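ABC transporter (Caldanaerobius, PDB 4G68) probably captures xylan-derived sugars outside the cell, acting as the solute-binding component of an ABC importer. Local coordinates at residues 77-82 against 199-204; 155-160 against 301-306; 261-266 against 273-278. All blocks are in the same frame, centred on the assembly; numbering follows the deposited sequence.

Contact 1 (77-82 against 199-204)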
ATOM      1  N   THR C  77     -13.865  -2.177   8.953  1.00 30.69           N
ATOM      2  CA  THR C  77     -14.201  -0.874   8.387  1.00 32.17           C
ATOM      3  C   THR C  77     -13.408  -0.701   7.123  1.00 31.40           C
ATOM      4  O   THR C  77     -12.220  -1.026   7.107  1.00 27.08           O
ATOM      5  CB  THR C  77     -13.822   0.270   9.356  1.00 33.89           C
ATOM      6  OG1 THR C  77     -14.398   0.015  10.649  1.00 35.66           O
ATOM      7  CG2 THR C  77     -14.307   1.632   8.807  1.00 35.35           C
ATOM      8  N   GLU C  78     -14.055  -0.145   6.091  1.00 32.59           N
ATOM      9  CA  GLU C  78     -13.384   0.164   4.827  1.00 31.47           C
ATOM     10  C   GLU C  78     -12.135   1.022   5.083  1.00 32.06           C
ATOM     11  O   GLU C  78     -12.156   1.984   5.876  1.00 31.01           O
ATOM     12  CB  GLU C  78     -14.344   0.818   3.802  1.00 32.74           C
ATOM     13  CG  GLU C  78     -13.696   1.179   2.445  1.00 32.74           C
ATOM     14  CD  GLU C  78     -12.889   2.461   2.472  1.00 34.04           C
ATOM     15  OE1 GLU C  78     -13.263   3.389   3.228  1.00 33.85           O
ATOM     16  OE2 GLU C  78     -11.830   2.554   1.781  1.00 33.88           O
ATOM     17  N   ASN C  79     -11.050   0.632   4.414  1.00 29.70           N
ATOM     18  CA  ASN C  79      -9.763   1.332   4.416  1.00 26.81           C
ATOM     19  C   ASN C  79      -9.754   2.870   4.733  1.00 28.27           C
ATOM     20  O   ASN C  79      -9.118   3.341   5.714  1.00 29.71           O
ATOM     21  CB  ASN C  79      -9.113   1.056   3.025  1.00 25.53           C
ATOM     22  CG  ASN C  79      -7.819   1.752   2.850  1.00 24.36           C
ATOM     23  OD1 ASN C  79      -7.047   1.871   3.808  1.00 24.11           O
ATOM     24  ND2 ASN C  79      -7.554   2.247   1.639  1.00 27.13           N
ATOM     25  N   ASP C  80     -10.429   3.667   3.915  1.00 26.60           N
ATOM     26  CA  ASP C  80     -10.332   5.114   4.091  1.00 28.59           C
ATOM     27  C   ASP C  80     -11.123   5.610   5.294  1.00 27.55           C
ATOM     28  O   ASP C  80     -10.689   6.536   6.009  1.00 29.75           O
ATOM     29  CB  ASP C  80     -10.677   5.850   2.791  1.00 26.79           C
ATOM     30  CG  ASP C  80      -9.526   5.826   1.813  1.00 26.94           C
ATOM     31  OD1 ASP C  80      -8.503   6.523   2.057  1.00 29.09           O
ATOM     32  OD2 ASP C  80      -9.608   5.079   0.820  1.00 31.21           O
ATOM     33  N   ALA C  81     -12.253   4.959   5.527  1.00 29.27           N
ATOM     34  CA  ALA C  81     -13.085   5.208   6.714  1.00 30.57           C
ATOM     35  C   ALA C  81     -12.381   4.712   7.997  1.00 30.51           C
ATOM     36  O   ALA C  81     -12.601   5.246   9.106  1.00 27.94           O
ATOM     37  CB  ALA C  81     -14.458   4.544   6.545  1.00 30.07           C
ATOM     38  N   TYR C  82     -11.536   3.690   7.844  1.00 30.25           N
ATOM     39  CA  TYR C  82     -10.842   3.101   8.988  1.00 26.94           C
ATOM     40  C   TYR C  82      -9.774   4.089   9.507  1.00 29.44           C
ATOM     41  O   TYR C  82      -9.554   4.252  10.718  1.00 30.57           O
ATOM     42  CB  TYR C  82     -10.206   1.768   8.545  1.00 27.10           C
ATOM     43  CG  TYR C  82      -9.417   1.109   9.643  1.00 25.74           C
ATOM     44  CD1 TYR C  82     -10.051   0.285  10.586  1.00 25.77           C
ATOM     45  CD2 TYR C  82      -8.032   1.297   9.744  1.00 24.74           C
ATOM     46  CE1 TYR C  82      -9.329  -0.315  11.587  1.00 26.69           C
ATOM     47  CE2 TYR C  82      -7.295   0.714  10.780  1.00 28.48           C
ATOM     48  CZ  TYR C  82      -7.945  -0.085  11.690  1.00 27.97           C
ATOM     49  OH  TYR C  82      -7.224  -0.669  12.698  1.00 30.11           O
ATOM     50  N   ASP C 199     -10.421   9.217  -3.145  1.00 26.64           N
ATOM     51  CA  ASP C 199      -9.822   9.161  -1.848  1.00 26.51           C
ATOM     52  C   ASP C 199      -8.368   9.586  -1.926  1.00 25.61           C
ATOM     53  O   ASP C 199      -7.679   9.506  -0.952  1.00 27.64           O
ATOM     54  CB  ASP C 199     -10.041   7.749  -1.218  1.00 28.25           C
ATOM     55  CG  ASP C 199     -11.547   7.424  -1.010  1.00 33.81           C
ATOM     56  OD1 ASP C 199     -12.239   8.254  -0.379  1.00 32.43           O
ATOM     57  OD2 ASP C 199     -12.056   6.346  -1.440  1.00 28.69           O
ATOM     58  N   GLU C 200      -7.921  10.066  -3.101  1.00 25.98           N
ATOM     59  CA  GLU C 200      -6.570  10.701  -3.337  1.00 23.21           C
ATOM     60  C   GLU C 200      -5.306   9.854  -3.193  1.00 20.07           C
ATOM     61  O   GLU C 200      -4.314  10.068  -3.912  1.00 17.53           O
ATOM     62  CB  GLU C 200      -6.421  12.008  -2.548  1.00 23.32           C
ATOM     63  CG  GLU C 200      -7.712  12.816  -2.614  1.00 27.49           C
ATOM     64  CD  GLU C 200      -7.576  14.191  -1.999  1.00 33.05           C
ATOM     65  OE1 GLU C 200      -6.650  14.389  -1.183  1.00 29.45           O
ATOM     66  OE2 GLU C 200      -8.398  15.080  -2.358  1.00 32.93           O
ATOM     67  N   TRP C 201      -5.313   8.938  -2.219  1.00 18.70           N
ATOM     68  CA  TRP C 201      -4.174   8.085  -2.063  1.00 20.32           C
ATOM     69  C   TRP C 201      -3.841   7.226  -3.297  1.00 18.68           C
ATOM     70  O   TRP C 201      -2.707   7.135  -3.633  1.00 18.70           O
ATOM     71  CB  TRP C 201      -4.149   7.325  -0.715  1.00 20.70           C
ATOM     72  CG  TRP C 201      -5.126   6.228  -0.653  1.00 22.90           C
ATOM     73  CD1 TRP C 201      -6.403   6.240  -0.088  1.00 19.68           C
ATOM     74  CD2 TRP C 201      -4.977   4.917  -1.259  1.00 21.95           C
ATOM     75  NE1 TRP C 201      -7.023   5.043  -0.276  1.00 23.45           N
ATOM     76  CE2 TRP C 201      -6.215   4.195  -0.974  1.00 21.83           C
ATOM     77  CE3 TRP C 201      -3.933   4.254  -1.935  1.00 21.56           C
ATOM     78  CZ2 TRP C 201      -6.422   2.891  -1.417  1.00 22.21           C
ATOM     79  CZ3 TRP C 201      -4.152   2.965  -2.360  1.00 20.79           C
ATOM     80  CH2 TRP C 201      -5.367   2.290  -2.098  1.00 17.75           C
ATOM     81  N   PRO C 202      -4.815   6.651  -3.999  1.00 22.47           N
ATOM     82  CA  PRO C 202      -4.358   5.809  -5.126  1.00 21.02           C
ATOM     83  C   PRO C 202      -3.556   6.570  -6.210  1.00 21.27           C
ATOM     84  O   PRO C 202      -2.554   6.052  -6.677  1.00 20.34           O
ATOM     85  CB  PRO C 202      -5.652   5.222  -5.675  1.00 23.36           C
ATOM     86  CG  PRO C 202      -6.638   5.351  -4.578  1.00 22.63           C
ATOM     87  CD  PRO C 202      -6.285   6.643  -3.889  1.00 21.81           C
ATOM     88  N   GLY C 203      -3.976   7.789  -6.596  1.00 21.72           N
ATOM     89  CA  GLY C 203      -3.238   8.562  -7.612  1.00 18.91           C
ATOM     90  C   GLY C 203      -1.912   9.086  -7.123  1.00 23.45           C
ATOM     91  O   GLY C 203      -0.980   9.407  -7.943  1.00 22.18           O
ATOM     92  N   MET C 204      -1.854   9.257  -5.791  1.00 21.99           N
ATOM     93  CA  MET C 204      -0.684   9.721  -5.101  1.00 21.18           C
ATOM     94  C   MET C 204       0.462   8.699  -5.374  1.00 20.08           C
ATOM     95  O   MET C 204       1.509   9.096  -5.727  1.00 16.89           O
ATOM     96  CB  MET C 204      -1.045   9.817  -3.605  1.00 20.80           C
ATOM     97  CG  MET C 204      -0.202  10.744  -2.783  1.00 18.37           C
ATOM     98  SD  MET C 204       0.209  10.058  -1.128  1.00 17.04           S
ATOM     99  CE  MET C 204       0.892   8.461  -1.670  1.00 21.57           C
TER
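Asp80 meets Trp201 where the starts of two helices, 79-91 and 201-215, face each other. In the two-lobed solute-binding protein fold these helices probably belong to different lobes, so that the contact would bridge the cleft. The carboxylate of Asp80 lies at the edge of the indole. Its OD2 accepts from Trp201 NE1 at 2.8 Å in a nearly straight bond (158°), using the syn lone pair and lying in the ring plane. Tryptophan suits the place because its long flat side chain carries a single N-H at its rim, ready for an anion. Lys83 probably offsets the charge: it makes a salt bridge to Asp80 OD1 and a cation-pi contact with the indole. Such a positive charge probably helps to tolerate Asp199, whose carboxylate stacks on that of Asp80 with the planes 28° apart and the two OD2 atoms of Asp80 and Asp199 3.6 Å from each other. Behind Asp80, Glu78 serves as N-cap of its helix. Glu78 OE2 accepts from Asp80 N at 2.8 Å and Glu78 OE1 from Ala81 N at 3.0 Å, which fixes the turn that presents Asp80. The side chains of Asn79 and Trp201 come from opposite directions, the amide plane steeply turned against the ring, and Asn79 ND2 stands 3.3 Å from Trp201 CZ2.

Contact 2 (155-160 against 301-306)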
ATOM      1  N   SER C 155       5.127  -1.464  -5.012  1.00 17.29           N
ATOM      2  CA  SER C 155       4.404  -0.868  -6.186  1.00 19.79           C
ATOM      3  C   SER C 155       4.378  -1.817  -7.373  1.00 19.01           C
ATOM      4  O   SER C 155       5.444  -2.362  -7.746  1.00 20.96           O
ATOM      5  CB  SER C 155       5.030   0.472  -6.608  1.00 19.15           C
ATOM      6  OG  SER C 155       6.482   0.415  -6.622  1.00 18.56           O
ATOM      7  N   VAL C 156       3.230  -1.909  -8.060  1.00 16.79           N
ATOM      8  CA  VAL C 156       3.134  -2.847  -9.179  1.00 19.48           C
ATOM      9  C   VAL C 156       2.410  -2.190 -10.342  1.00 21.65           C
ATOM     10  O   VAL C 156       1.378  -1.571 -10.112  1.00 18.91           O
ATOM     11  CB  VAL C 156       2.290  -4.079  -8.794  1.00 17.37           C
ATOM     12  CG1 VAL C 156       2.131  -5.059  -9.970  1.00 19.75           C
ATOM     13  CG2 VAL C 156       2.920  -4.793  -7.598  1.00 19.09           C
ATOM     14  N   LEU C 157       2.936  -2.384 -11.584  1.00 19.51           N
ATOM     15  CA  LEU C 157       2.167  -2.127 -12.798  1.00 18.59           C
ATOM     16  C   LEU C 157       1.517  -3.454 -13.201  1.00 18.80           C
ATOM     17  O   LEU C 157       2.202  -4.446 -13.513  1.00 19.33           O
ATOM     18  CB  LEU C 157       3.045  -1.501 -13.923  1.00 18.02           C
ATOM     19  CG  LEU C 157       2.424  -1.229 -15.324  1.00 17.26           C
ATOM     20  CD1 LEU C 157       1.197  -0.320 -15.290  1.00 19.46           C
ATOM     21  CD2 LEU C 157       3.490  -0.685 -16.264  1.00 17.90           C
ATOM     22  N   TYR C 158       0.179  -3.451 -13.254  1.00 20.19           N
ATOM     23  CA  TYR C 158      -0.593  -4.601 -13.721  1.00 22.57           C
ATOM     24  C   TYR C 158      -0.918  -4.404 -15.183  1.00 22.83           C
ATOM     25  O   TYR C 158      -1.413  -3.355 -15.561  1.00 22.23           O
ATOM     26  CB  TYR C 158      -1.901  -4.722 -12.929  1.00 21.04           C
ATOM     27  CG  TYR C 158      -1.678  -4.919 -11.452  1.00 20.64           C
ATOM     28  CD1 TYR C 158      -1.570  -6.191 -10.912  1.00 24.38           C
ATOM     29  CD2 TYR C 158      -1.645  -3.834 -10.582  1.00 22.57           C
ATOM     30  CE1 TYR C 158      -1.390  -6.385  -9.543  1.00 21.91           C
ATOM     31  CE2 TYR C 158      -1.452  -4.016  -9.213  1.00 21.37           C
ATOM     32  CZ  TYR C 158      -1.337  -5.275  -8.708  1.00 18.80           C
ATOM     33  OH  TYR C 158      -1.169  -5.422  -7.346  1.00 19.27           O
ATOM     34  N   ILE C 159      -0.631  -5.434 -15.994  1.00 22.94           N
ATOM     35  CA  ILE C 159      -0.838  -5.434 -17.441  1.00 21.99           C
ATOM     36  C   ILE C 159      -1.909  -6.486 -17.756  1.00 23.36           C
ATOM     37  O   ILE C 159      -1.720  -7.660 -17.428  1.00 22.73           O
ATOM     38  CB  ILE C 159       0.511  -5.857 -18.145  1.00 22.22           C
ATOM     39  CG1 ILE C 159       1.632  -4.921 -17.754  1.00 22.08           C
ATOM     40  CG2 ILE C 159       0.398  -6.018 -19.678  1.00 20.00           C
ATOM     41  CD1 ILE C 159       1.274  -3.498 -18.099  1.00 24.17           C
ATOM     42  N   ASN C 160      -3.022  -6.081 -18.367  1.00 25.15           N
ATOM     43  CA  ASN C 160      -3.962  -7.056 -18.924  1.00 22.49           C
ATOM     44  C   ASN C 160      -3.370  -7.587 -20.233  1.00 25.71           C
ATOM     45  O   ASN C 160      -3.495  -6.905 -21.265  1.00 22.95           O
ATOM     46  CB  ASN C 160      -5.331  -6.402 -19.198  1.00 22.44           C
ATOM     47  CG  ASN C 160      -6.367  -7.406 -19.705  1.00 21.26           C
ATOM     48  OD1 ASN C 160      -6.040  -8.272 -20.513  1.00 28.34           O
ATOM     49  ND2 ASN C 160      -7.590  -7.324 -19.220  1.00 22.84           N
ATOM     50  N   ARG C 301       7.535  -4.111 -12.867  1.00 23.70           N
ATOM     51  CA  ARG C 301       8.048  -2.887 -12.276  1.00 23.27           C
ATOM     52  C   ARG C 301       7.504  -1.687 -12.989  1.00 22.53           C
ATOM     53  O   ARG C 301       7.123  -1.781 -14.169  1.00 27.57           O
ATOM     54  CB  ARG C 301       9.556  -2.834 -12.437  1.00 26.26           C
ATOM     55  CG  ARG C 301      10.251  -3.744 -11.450  1.00 29.95           C
ATOM     56  CD  ARG C 301      11.744  -3.580 -11.553  1.00 30.30           C
ATOM     57  NE  ARG C 301      12.288  -4.610 -10.710  1.00 32.56           N
ATOM     58  CZ  ARG C 301      12.932  -5.661 -11.170  1.00 34.97           C
ATOM     59  NH1 ARG C 301      13.133  -5.775 -12.486  1.00 36.04           N
ATOM     60  NH2 ARG C 301      13.387  -6.568 -10.316  1.00 39.86           N
ATOM     61  N   PHE C 302       7.479  -0.553 -12.312  1.00 21.23           N
ATOM     62  CA  PHE C 302       7.164   0.701 -13.040  1.00 23.13           C
ATOM     63  C   PHE C 302       8.325   0.919 -14.002  1.00 18.71           C
ATOM     64  O   PHE C 302       9.448   0.490 -13.696  1.00 21.20           O
ATOM     65  CB  PHE C 302       6.946   1.886 -12.099  1.00 23.73           C
ATOM     66  CG  PHE C 302       6.268   3.062 -12.768  1.00 22.81           C
ATOM     67  CD1 PHE C 302       4.847   3.132 -12.894  1.00 23.01           C
ATOM     68  CD2 PHE C 302       7.056   4.067 -13.362  1.00 24.40           C
ATOM     69  CE1 PHE C 302       4.242   4.207 -13.530  1.00 19.32           C
ATOM     70  CE2 PHE C 302       6.453   5.134 -14.010  1.00 20.94           C
ATOM     71  CZ  PHE C 302       5.063   5.217 -14.080  1.00 23.83           C
ATOM     72  N   PRO C 303       8.044   1.503 -15.191  1.00 24.13           N
ATOM     73  CA  PRO C 303       9.060   1.718 -16.195  1.00 24.46           C
ATOM     74  C   PRO C 303      10.184   2.678 -15.756  1.00 25.91           C
ATOM     75  O   PRO C 303      10.017   3.516 -14.829  1.00 27.00           O
ATOM     76  CB  PRO C 303       8.278   2.370 -17.349  1.00 25.90           C
ATOM     77  CG  PRO C 303       6.899   1.850 -17.260  1.00 26.32           C
ATOM     78  CD  PRO C 303       6.679   1.585 -15.794  1.00 22.25           C
ATOM     79  N   THR C 304      11.328   2.526 -16.424  1.00 25.23           N
ATOM     80  CA  THR C 304      12.416   3.465 -16.313  1.00 28.52           C
ATOM     81  C   THR C 304      12.090   4.819 -16.899  1.00 28.33           C
ATOM     82  O   THR C 304      11.273   4.936 -17.808  1.00 29.79           O
ATOM     83  CB  THR C 304      13.640   2.908 -17.031  1.00 33.62           C
ATOM     84  OG1 THR C 304      13.281   2.629 -18.387  1.00 29.31           O
ATOM     85  CG2 THR C 304      14.053   1.584 -16.369  1.00 35.98           C
ATOM     86  N   ILE C 305      12.754   5.838 -16.383  1.00 29.00           N
ATOM     87  CA  ILE C 305      12.555   7.218 -16.853  1.00 28.22           C
ATOM     88  C   ILE C 305      13.898   7.754 -17.291  1.00 30.59           C
ATOM     89  O   ILE C 305      14.813   7.837 -16.460  1.00 28.56           O
ATOM     90  CB  ILE C 305      11.868   8.098 -15.786  1.00 29.36           C
ATOM     91  CG1 ILE C 305      10.462   7.499 -15.515  1.00 25.07           C
ATOM     92  CG2 ILE C 305      11.824   9.563 -16.227  1.00 26.63           C
ATOM     93  CD1 ILE C 305       9.828   7.978 -14.243  1.00 27.78           C
ATOM     94  N   GLU C 306      14.011   8.056 -18.604  1.00 33.14           N
ATOM     95  CA  GLU C 306      15.247   8.546 -19.206  1.00 33.75           C
ATOM     96  C   GLU C 306      15.699   9.801 -18.475  1.00 34.61           C
ATOM     97  O   GLU C 306      14.904  10.692 -18.240  1.00 34.30           O
ATOM     98  CB  GLU C 306      15.023   8.868 -20.684  1.00 35.96           C
ATOM     99  CG  GLU C 306      16.305   9.194 -21.480  1.00 40.38           C
ATOM    100  CD  GLU C 306      16.024   9.250 -22.982  1.00 42.46           C
ATOM    101  OE1 GLU C 306      16.384   8.303 -23.702  1.00 48.49           O
ATOM    102  OE2 GLU C 306      15.373  10.196 -23.432  1.00 39.41           O
TER
HETATM  103  O   HOH W   1       7.475  -0.844  -8.953  1.00 27.77           O
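Leu157 and the backbone of Arg301 to Pro303 come together where the chain leaves the mixed sheet of this solute-binding protein fold, the CA atoms of Leu157 and Phe302 being 5.7 Å apart with no direct hydrogen bond between the segments. Strand 297-300 pairs antiparallel with strand 144-160 up to Val300, whose backbone hydrogen-bonds with that of Leu157; one step further a water bridges strand and loop. Leu157 CG is anti to the backbone N (chi1 177°), which carries the branch out so that Leu157 CD2 reaches Pro303 CD at 3.9 Å, the two side chains crossing at about a right angle. Met274 of the neighbouring strand 274-278 also touches the leucine, so a branched apolar residue fits between it and the proline. Leu157 CB lies 4.1 Å from Arg301 O. Proline suits the departing chain, since its ring offers apolar carbon and no N-H. Pro303 CD also sits 3.3 Å above one face of the Phe302 ring, toward the rim. Arg213 of helix 201-215 bonds to the carbonyls of both Phe302 and Pro303, satisfying polar atoms of two buried residues. Serine suits the position beside the water: Ser155 OG, also hydrogen-bonded to Ile316 N, lies 2.8 Å from this water, which donates to Ser155 O at 2.8 Å and accepts weakly from Phe302 N at 3.4 Å.

Contact 3 (261-266 against 273-278)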
ATOM      1  N   ASP C 261     -11.728   0.885  -4.979  1.00 28.69           N
ATOM      2  CA  ASP C 261     -12.548  -0.336  -5.198  1.00 29.28           C
ATOM      3  C   ASP C 261     -13.359  -0.300  -6.506  1.00 28.42           C
ATOM      4  O   ASP C 261     -13.586  -1.328  -7.125  1.00 27.65           O
ATOM      5  CB  ASP C 261     -13.519  -0.566  -4.048  1.00 31.21           C
ATOM      6  CG  ASP C 261     -12.840  -1.019  -2.752  1.00 33.28           C
ATOM      7  OD1 ASP C 261     -11.613  -1.214  -2.699  1.00 30.68           O
ATOM      8  OD2 ASP C 261     -13.577  -1.176  -1.763  1.00 30.82           O
ATOM      9  N   GLU C 262     -13.827   0.882  -6.902  1.00 29.35           N
ATOM     10  CA  GLU C 262     -14.477   1.058  -8.189  1.00 30.54           C
ATOM     11  C   GLU C 262     -13.466   0.882  -9.322  1.00 31.43           C
ATOM     12  O   GLU C 262     -13.785   0.381 -10.387  1.00 31.04           O
ATOM     13  CB  GLU C 262     -15.161   2.422  -8.258  1.00 30.79           C
ATOM     14  CG  GLU C 262     -16.327   2.489  -7.247  1.00 33.32           C
ATOM     15  CD  GLU C 262     -17.221   3.706  -7.356  1.00 31.63           C
ATOM     16  OE1 GLU C 262     -16.774   4.842  -7.146  1.00 30.25           O
ATOM     17  OE2 GLU C 262     -18.420   3.511  -7.587  1.00 35.79           O
ATOM     18  N   ALA C 263     -12.227   1.303  -9.079  1.00 30.50           N
ATOM     19  CA  ALA C 263     -11.190   1.138 -10.089  1.00 28.93           C
ATOM     20  C   ALA C 263     -10.757  -0.323 -10.291  1.00 29.73           C
ATOM     21  O   ALA C 263     -10.651  -0.780 -11.424  1.00 27.20           O
ATOM     22  CB  ALA C 263      -9.994   2.018  -9.756  1.00 26.29           C
ATOM     23  N   THR C 264     -10.495  -1.048  -9.187  1.00 32.68           N
ATOM     24  CA  THR C 264     -10.200  -2.483  -9.254  1.00 26.96           C
ATOM     25  C   THR C 264     -11.380  -3.291  -9.917  1.00 28.88           C
ATOM     26  O   THR C 264     -11.177  -4.273 -10.651  1.00 24.62           O
ATOM     27  CB  THR C 264      -9.807  -3.059  -7.843  1.00 30.65           C
ATOM     28  OG1 THR C 264     -10.882  -2.842  -6.922  1.00 27.30           O
ATOM     29  CG2 THR C 264      -8.577  -2.331  -7.303  1.00 24.21           C
ATOM     30  N   ALA C 265     -12.613  -2.870  -9.677  1.00 24.89           N
ATOM     31  CA  ALA C 265     -13.741  -3.521 -10.368  1.00 26.79           C
ATOM     32  C   ALA C 265     -13.703  -3.243 -11.902  1.00 27.85           C
ATOM     33  O   ALA C 265     -13.894  -4.170 -12.705  1.00 28.22           O
ATOM     34  CB  ALA C 265     -15.067  -3.077  -9.746  1.00 27.79           C
ATOM     35  N   GLU C 266     -13.401  -1.997 -12.289  1.00 28.51           N
ATOM     36  CA  GLU C 266     -13.100  -1.654 -13.683  1.00 31.30           C
ATOM     37  C   GLU C 266     -12.105  -2.629 -14.305  1.00 32.76           C
ATOM     38  O   GLU C 266     -12.406  -3.324 -15.292  1.00 29.88           O
ATOM     39  CB  GLU C 266     -12.472  -0.280 -13.745  1.00 39.27           C
ATOM     40  CG  GLU C 266     -13.356   0.717 -14.460  1.00 48.46           C
ATOM     41  CD  GLU C 266     -12.683   2.061 -14.682  1.00 54.29           C
ATOM     42  OE1 GLU C 266     -11.487   2.268 -14.463  1.00 52.03           O
ATOM     43  OE2 GLU C 266     -13.400   2.976 -15.076  1.00 63.11           O
ATOM     44  N   ALA C 273      -6.607  -1.340 -19.967  1.00 20.11           N
ATOM     45  CA  ALA C 273      -5.263  -1.973 -20.282  1.00 22.61           C
ATOM     46  C   ALA C 273      -4.401  -2.231 -19.040  1.00 23.70           C
ATOM     47  O   ALA C 273      -3.860  -3.358 -18.908  1.00 21.82           O
ATOM     48  CB  ALA C 273      -4.461  -1.089 -21.242  1.00 22.56           C
ATOM     49  N   MET C 274      -4.261  -1.175 -18.185  1.00 19.25           N
ATOM     50  CA  MET C 274      -3.360  -1.093 -17.037  1.00 16.70           C
ATOM     51  C   MET C 274      -3.979  -0.543 -15.745  1.00 16.84           C
ATOM     52  O   MET C 274      -5.092  -0.010 -15.739  1.00 15.44           O
ATOM     53  CB  MET C 274      -2.031  -0.302 -17.350  1.00 19.66           C
ATOM     54  CG  MET C 274      -1.354  -0.617 -18.694  1.00 19.36           C
ATOM     55  SD  MET C 274       0.011   0.464 -19.213  1.00 14.18           S
ATOM     56  CE  MET C 274       1.414  -0.229 -18.348  1.00 23.05           C
ATOM     57  N   TYR C 275      -3.303  -0.868 -14.623  1.00 18.47           N
ATOM     58  CA  TYR C 275      -3.603  -0.338 -13.265  1.00 20.77           C
ATOM     59  C   TYR C 275      -2.287  -0.240 -12.601  1.00 23.23           C
ATOM     60  O   TYR C 275      -1.445  -1.160 -12.737  1.00 21.05           O
ATOM     61  CB  TYR C 275      -4.302  -1.355 -12.504  1.00 20.08           C
ATOM     62  CG  TYR C 275      -4.772  -1.009 -11.155  1.00 24.88           C
ATOM     63  CD1 TYR C 275      -6.096  -0.595 -10.949  1.00 24.95           C
ATOM     64  CD2 TYR C 275      -3.947  -1.223 -10.019  1.00 21.46           C
ATOM     65  CE1 TYR C 275      -6.558  -0.307  -9.675  1.00 24.81           C
ATOM     66  CE2 TYR C 275      -4.423  -0.932  -8.749  1.00 22.50           C
ATOM     67  CZ  TYR C 275      -5.717  -0.479  -8.569  1.00 23.24           C
ATOM     68  OH  TYR C 275      -6.166  -0.166  -7.278  1.00 19.12           O
ATOM     69  N   PHE C 276      -2.122   0.818 -11.812  1.00 20.96           N
ATOM     70  CA  PHE C 276      -0.926   0.896 -11.045  1.00 19.90           C
ATOM     71  C   PHE C 276      -1.187   1.122  -9.559  1.00 20.93           C
ATOM     72  O   PHE C 276      -1.934   1.981  -9.164  1.00 17.79           O
ATOM     73  CB  PHE C 276      -0.007   1.982 -11.612  1.00 21.42           C
ATOM     74  CG  PHE C 276       1.208   2.188 -10.798  1.00 21.77           C
ATOM     75  CD1 PHE C 276       2.286   1.330 -10.928  1.00 21.93           C
ATOM     76  CD2 PHE C 276       1.265   3.217  -9.852  1.00 22.49           C
ATOM     77  CE1 PHE C 276       3.407   1.460 -10.138  1.00 18.49           C
ATOM     78  CE2 PHE C 276       2.381   3.336  -9.039  1.00 19.55           C
ATOM     79  CZ  PHE C 276       3.439   2.486  -9.196  1.00 21.35           C
ATOM     80  N   GLY C 277      -0.568   0.312  -8.724  1.00 16.06           N
ATOM     81  CA  GLY C 277      -0.832   0.594  -7.353  1.00 20.40           C
ATOM     82  C   GLY C 277      -0.088  -0.334  -6.481  1.00 17.21           C
ATOM     83  O   GLY C 277       1.036  -0.763  -6.815  1.00 19.76           O
ATOM     84  N   GLY C 278      -0.700  -0.586  -5.343  1.00 19.22           N
ATOM     85  CA  GLY C 278      -0.132  -1.509  -4.380  1.00 16.92           C
ATOM     86  C   GLY C 278      -0.285  -2.965  -4.803  1.00 17.75           C
ATOM     87  O   GLY C 278      -1.256  -3.369  -5.505  1.00 19.78           O
TER
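Tyr275 reaches from strand 274-278 to Ala263 and Thr264 of helix 260-268, a helix packed on the sheet strand that follows it in sequence. Across the interface one contact is apolar, the other a methyl packed close on a hydroxyl oxygen, and no hydrogen bond crosses it. Tyr275 CG is anti to its backbone nitrogen (chi1 -176°), which extends the ring toward the helix. Ala263 CB meets the ring edge near its plane, 4.1 Å from Tyr275 CE1; a small methyl suits this spot because the ring edge comes close to the helix, where a longer side chain would probably collide. The Thr264 and Tyr275 side chains cross obliquely, bringing Thr264 CG2 to 3.2 Å from Tyr275 OH and 3.6 Å from Tyr275 CZ. The polar groups turn elsewhere. Thr264 OG1 donates back to Asp261 O at 3.1 Å, coming from 40° above the carbonyl plane and from the same face as Ala265 N, so one carbonyl receives two donors. The hydroxyl of Tyr275 hydrogen-bonds to Asp281 OD2, and the tyrosine ring packs edge-to-face with Phe285. With a serine in place of Thr264 the methyl is missing, and a gap would probably open beside Tyr275 OH and CZ, with the ring freer to shift. The chemistry thus divides the two-sided threonine: its hydroxyl is spent within its own helix and its methyl is turned to the tyrosine, so that each hydroxyl is hydrogen-bonded outside the interface.

Overall arrangement
Contacts 2 and 3 share one sheet, strands 144-160 and 274-278 being antiparallel neighbours in it; their centres lie 14 Å apart, and Val156 N to Gly277 O (2.8 Å) is a probable hydrogen bond between them. Contact 1 stands off, 13 Å from contact 3 and 22 Å from contact 2, centre to centre. Helix 201-215 nevertheless links contacts 1 and 2: it supplies Trp201 to the first, and its Arg213 bonds to the loop of the second. Arg260 of contact 3's helix touches Asn79 and Trp201. Along the chain the segments of contacts 1 and 2 alternate, and contact 3 falls between the two segments of contact 2. Contacts 2 and 3 probably lie within one lobe, while contact 1 may join it to the other.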